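Local atomic coordinates of Old Yellow Enzyme (Pichia, PDB entry 6AGZ), a protein that probably catalyses the asymmetric reduction of enone compounds, using a flavin mononucleotide bound in a TIM barrel. Residues A[112-115]-A[116-120]; A[217-220]-A[221-225]. All coordinates share one frame; numbering follows the deposited sequence.

Contact 1: residues A[112-115]-A[116-120]; sequences WNLG and RAADP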
loop_
_atom_site.group_PDB
_atom_site.type_symbol
_atom_site.label_atom_id
_atom_site.label_comp_id
_atom_site.label_asym_id
_atom_site.label_seq_id
_atom_site.Cartn_x
_atom_site.Cartn_y
_atom_site.Cartn_z
ATOM N N TRP A 112 21.716 10.519 11.417
ATOM C CA TRP A 112 22.241 9.673 10.355
ATOM C C TRP A 112 22.869 8.415 10.939
ATOM O O TRP A 112 23.473 8.451 12.016
ATOM C CB TRP A 112 23.286 10.432 9.532
ATOM C CG TRP A 112 23.316 10.082 8.072
ATOM C CD1 TRP A 112 22.497 9.211 7.414
ATOM C CD2 TRP A 112 24.213 10.611 7.089
ATOM N NE1 TRP A 112 22.829 9.166 6.080
ATOM C CE2 TRP A 112 23.877 10.020 5.855
ATOM C CE3 TRP A 112 25.260 11.537 7.130
ATOM C CZ2 TRP A 112 24.559 10.314 4.678
ATOM C CZ3 TRP A 112 25.934 11.828 5.961
ATOM C CH2 TRP A 112 25.582 11.219 4.752
ATOM N N ASN A 113 22.721 7.304 10.221
ATOM C CA ASN A 113 23.433 6.070 10.538
ATOM C C ASN A 113 23.735 5.377 9.221
ATOM O O ASN A 113 22.811 4.988 8.500
ATOM C CB ASN A 113 22.616 5.163 11.461
ATOM C CG ASN A 113 23.454 4.065 12.091
ATOM O OD1 ASN A 113 24.430 3.596 11.504
ATOM N ND2 ASN A 113 23.080 3.653 13.295
ATOM N N LEU A 114 25.023 5.223 8.911
ATOM C CA LEU A 114 25.426 4.848 7.560
ATOM C C LEU A 114 25.260 3.357 7.295
ATOM O O LEU A 114 24.763 2.968 6.231
ATOM C CB LEU A 114 26.872 5.275 7.313
ATOM C CG LEU A 114 27.117 6.784 7.364
ATOM C CD1 LEU A 114 28.535 7.124 6.942
ATOM C CD2 LEU A 114 26.109 7.510 6.490
ATOM N N GLY A 115 25.671 2.508 8.233
ATOM C CA GLY A 115 25.632 1.082 7.964
ATOM C C GLY A 115 26.657 0.701 6.912
ATOM O O GLY A 115 27.803 1.164 6.928
ATOM N N ARG A 116 26.241 -0.152 5.973
ATOM C CA ARG A 116 27.132 -0.597 4.907
ATOM C C ARG A 116 27.430 0.492 3.881
ATOM O O ARG A 116 28.130 0.218 2.900
ATOM C CB ARG A 116 26.543 -1.822 4.204
ATOM C CG ARG A 116 25.336 -1.529 3.326
ATOM C CD ARG A 116 24.801 -2.806 2.695
ATOM N NE ARG A 116 23.753 -2.543 1.713
ATOM C CZ ARG A 116 23.169 -3.483 0.977
ATOM N NH1 ARG A 116 23.528 -4.752 1.109
ATOM N NH2 ARG A 116 22.224 -3.154 0.106
ATOM N N ALA A 117 26.919 1.704 4.074
ATOM C CA ALA A 117 27.187 2.823 3.182
ATOM C C ALA A 117 28.382 3.658 3.621
ATOM O O ALA A 117 28.745 4.611 2.923
ATOM C CB ALA A 117 25.948 3.717 3.078
ATOM N N ALA A 118 29.002 3.323 4.747
ATOM C CA ALA A 118 30.024 4.167 5.343
ATOM C C ALA A 118 31.369 3.993 4.642
ATOM O O ALA A 118 31.591 3.055 3.871
ATOM C CB ALA A 118 30.170 3.855 6.832
ATOM N N ASP A 119 32.267 4.925 4.921
ATOM C CA ASP A 119 33.664 4.835 4.521
ATOM C C ASP A 119 34.353 3.815 5.417
ATOM O O ASP A 119 34.553 4.095 6.608
ATOM C CB ASP A 119 34.334 6.210 4.643
ATOM C CG ASP A 119 35.754 6.239 4.088
ATOM O OD1 ASP A 119 36.399 5.174 3.975
ATOM O OD2 ASP A 119 36.235 7.348 3.770
ATOM N N PRO A 120 34.726 2.637 4.911
ATOM C CA PRO A 120 35.342 1.635 5.795
ATOM C C PRO A 120 36.741 2.012 6.245
ATOM O O PRO A 120 37.139 1.650 7.361
ATOM C CB PRO A 120 35.347 0.367 4.931
ATOM C CG PRO A 120 35.412 0.878 3.530
ATOM C CD PRO A 120 34.630 2.167 3.518
#
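L114 and A117 open a tight turn of 3-10 character in the loop that leaves strand 106-112, the third strand of the TIM barrel, and two successive bonds of the i+3 to i kind give it its shape. In the first, A117 N reaches back to L114 O at 3.3 Å, a weak bond. The second runs from A118 N to G115 O, also at 3.3 Å, with the donor well above the carbonyl plane, 50° out of it. Much of what these bonds leave over is taken up by Q196 of helix 193-198, whose side-chain amide bonds the turn twice: NE2 donates to L114 O, which thus has two donors, and OE1 accepts from R116 N. A117 O is hydrogen-bonded to the hydroxyl of Y78. Glycine suits position 115 because phi is positive (69°), a conformation that residues with a side chain adopt less readily.

The apolar side of the turn belongs to L114. Its CB lies 3.6 Å from A118 CB, and its CD1 comes to 3.7 Å from the same methyl, so a residue as small as alanine lets the chain pass close by. The other branch, CD2, sits 3.4 Å above the centre of the W112 ring, so the two methyls of L114 serve different neighbours, the indole face and A118. R116 leaves in another direction: with CG between the backbone N and the carbonyl carbon (chi1 72°), its chain extends to a weak bond from NH1 to L136 O. Just beyond, D119 is the N-cap residue of helix 120-125, suited by its short carboxylate, whose OD1 accepts weak bonds from K121 N and L122 N.

Contact 2: residues A[217-220]-A[221-225]; sequences ARLL and LEVID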
loop_
_atom_site.group_PDB
_atom_site.type_symbol
_atom_site.label_atom_id
_atom_site.label_comp_id
_atom_site.label_asym_id
_atom_site.label_seq_id
_atom_site.Cartn_x
_atom_site.Cartn_y
_atom_site.Cartn_z
ATOM N N ALA A 217 10.892 -4.122 9.737
ATOM C CA ALA A 217 10.561 -2.804 10.256
ATOM C C ALA A 217 10.794 -2.684 11.754
ATOM O O ALA A 217 10.584 -1.602 12.314
ATOM C CB ALA A 217 9.101 -2.465 9.941
ATOM N N ARG A 218 11.231 -3.762 12.411
ATOM C CA ARG A 218 11.258 -3.785 13.870
ATOM C C ARG A 218 12.266 -2.788 14.431
ATOM O O ARG A 218 11.961 -2.057 15.378
ATOM C CB ARG A 218 11.566 -5.196 14.370
ATOM C CG ARG A 218 11.516 -5.320 15.883
ATOM C CD ARG A 218 11.621 -6.766 16.331
ATOM N NE ARG A 218 10.749 -7.641 15.555
ATOM C CZ ARG A 218 9.441 -7.767 15.758
ATOM N NH1 ARG A 218 8.844 -7.068 16.713
ATOM N NH2 ARG A 218 8.729 -8.592 15.002
ATOM N N LEU A 219 13.478 -2.751 13.870
ATOM C CA LEU A 219 14.507 -1.865 14.409
ATOM C C LEU A 219 14.064 -0.409 14.342
ATOM O O LEU A 219 14.199 0.339 15.319
ATOM C CB LEU A 219 15.827 -2.066 13.660
ATOM C CG LEU A 219 17.092 -1.535 14.349
ATOM C CD1 LEU A 219 18.316 -2.302 13.892
ATOM C CD2 LEU A 219 17.301 -0.050 14.109
ATOM N N LEU A 220 13.536 0.012 13.190
ATOM C CA LEU A 220 13.049 1.380 13.050
ATOM C C LEU A 220 12.003 1.701 14.109
ATOM O O LEU A 220 12.093 2.726 14.793
ATOM C CB LEU A 220 12.477 1.599 11.650
ATOM C CG LEU A 220 11.746 2.932 11.460
ATOM C CD1 LEU A 220 12.708 4.104 11.606
ATOM C CD2 LEU A 220 11.033 2.982 10.117
ATOM N N LEU A 221 11.006 0.827 14.268
ATOM C CA LEU A 221 9.919 1.103 15.202
ATOM C C LEU A 221 10.406 1.117 16.647
ATOM O O LEU A 221 9.909 1.897 17.465
ATOM C CB LEU A 221 8.798 0.081 15.021
ATOM C CG LEU A 221 8.027 0.177 13.704
ATOM C CD1 LEU A 221 6.940 -0.883 13.641
ATOM C CD2 LEU A 221 7.436 1.569 13.533
ATOM N N GLU A 222 11.373 0.260 16.981
ATOM C CA GLU A 222 11.918 0.261 18.336
ATOM C C GLU A 222 12.696 1.542 18.613
ATOM O O GLU A 222 12.563 2.137 19.693
ATOM C CB GLU A 222 12.800 -0.971 18.549
ATOM C CG GLU A 222 12.023 -2.283 18.571
ATOM C CD GLU A 222 12.906 -3.493 18.818
ATOM O OE1 GLU A 222 14.139 -3.380 18.664
ATOM O OE2 GLU A 222 12.361 -4.563 19.165
ATOM N N VAL A 223 13.507 1.985 17.648
ATOM C CA VAL A 223 14.196 3.267 17.783
ATOM C C VAL A 223 13.186 4.393 17.964
ATOM O O VAL A 223 13.343 5.261 18.832
ATOM C CB VAL A 223 15.107 3.517 16.568
ATOM C CG1 VAL A 223 15.626 4.948 16.580
ATOM C CG2 VAL A 223 16.266 2.531 16.560
ATOM N N ILE A 224 12.129 4.390 17.147
ATOM C CA ILE A 224 11.105 5.429 17.235
ATOM C C ILE A 224 10.455 5.429 18.611
ATOM O O ILE A 224 10.239 6.488 19.209
ATOM C CB ILE A 224 10.058 5.246 16.120
ATOM C CG1 ILE A 224 10.687 5.472 14.745
ATOM C CG2 ILE A 224 8.889 6.195 16.325
ATOM C CD1 ILE A 224 11.342 6.819 14.591
ATOM N N ASP A 225 10.136 4.245 19.139
ATOM C CA ASP A 225 9.469 4.176 20.436
ATOM C C ASP A 225 10.380 4.665 21.556
ATOM O O ASP A 225 9.942 5.419 22.434
ATOM C CB ASP A 225 8.997 2.748 20.710
ATOM C CG ASP A 225 7.878 2.319 19.782
ATOM O OD1 ASP A 225 7.209 3.203 19.208
ATOM O OD2 ASP A 225 7.663 1.097 19.630
HETATM O O HOH W 1 10.021 -5.203 18.866
#
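R218 and E222, like L219 and V223 and L220 and I224, meet across the first turns of helix 218-231, which joins the fourth and fifth strands of the barrel, 183-187 and 236-240. Four alpha-helical backbone bonds come first: L221 N to A217 O, E222 N to R218 O, V223 N to L219 O and I224 N to L220 O. The third, at 2.9 Å, is nearly straight, its N-H...O angle being 171°.

Apolar contacts gather on the buried side, between side chains one turn apart. L219 and V223 lie alongside each other and point the same way, CD2 meeting CG2 at 3.7 Å; L220 and I224 repeat the pattern more loosely, CD1 to CG1 at 4.0 Å. Leucines, with branches far from the backbone, suit the layer against helices 193-198 and 258-274, where L220 reaches L194 and I265.

Polar contacts occupy the partly exposed side. R218 and E222 are one turn apart, yet their charged ends do not touch: NH1 and OE2 stay 5.0 Å apart. Instead the carboxylate lies beside the aliphatic part of the arginine, OE2 at 3.5 Å from CG, because E222 CG stands beside its own backbone N (chi1 -68°) while R218 bends away at chi3. A water at the guanidinium edge, in its plane, accepts from R218 NH1 at 3.1 Å; its 2.4 Å distance to E222 OE2 is doubtfully short. Stronger partners fix both groups: N215 OD1 takes R218 NH2, whereas E222 OE1 meets K165 NZ in a salt bridge and the Y209 hydroxyl. Shortening E222 to an alanine removes the carboxylate, and would probably leave K165 without this counter-charge and the Y209 hydroxyl without its partner. With K165 bonded to OE1 and the R218 guanidinium not far off, the carboxylate probably stays ionised.

Overall arrangement
Contact 1 comes first along the chain, in the loop after the third barrel strand, 106-112; contact 2 follows on helix 218-231, beyond the fourth strand, 183-187. Their centres are 19 Å apart and their nearest atoms about 7 Å, so they do not touch, but they share neighbours. Helix 193-198 binds the turn of contact 1 through Q196 and packs on contact 2 through L194, F197 and I198, while Y168 of helix 158-179 touches both N113 and V223. One thus shapes a strand-to-helix loop and the other the outer helical layer. The L114 side chain is about 8 Å from the bound flavin and that of L220 about 12 Å, so neither touches the cofactor.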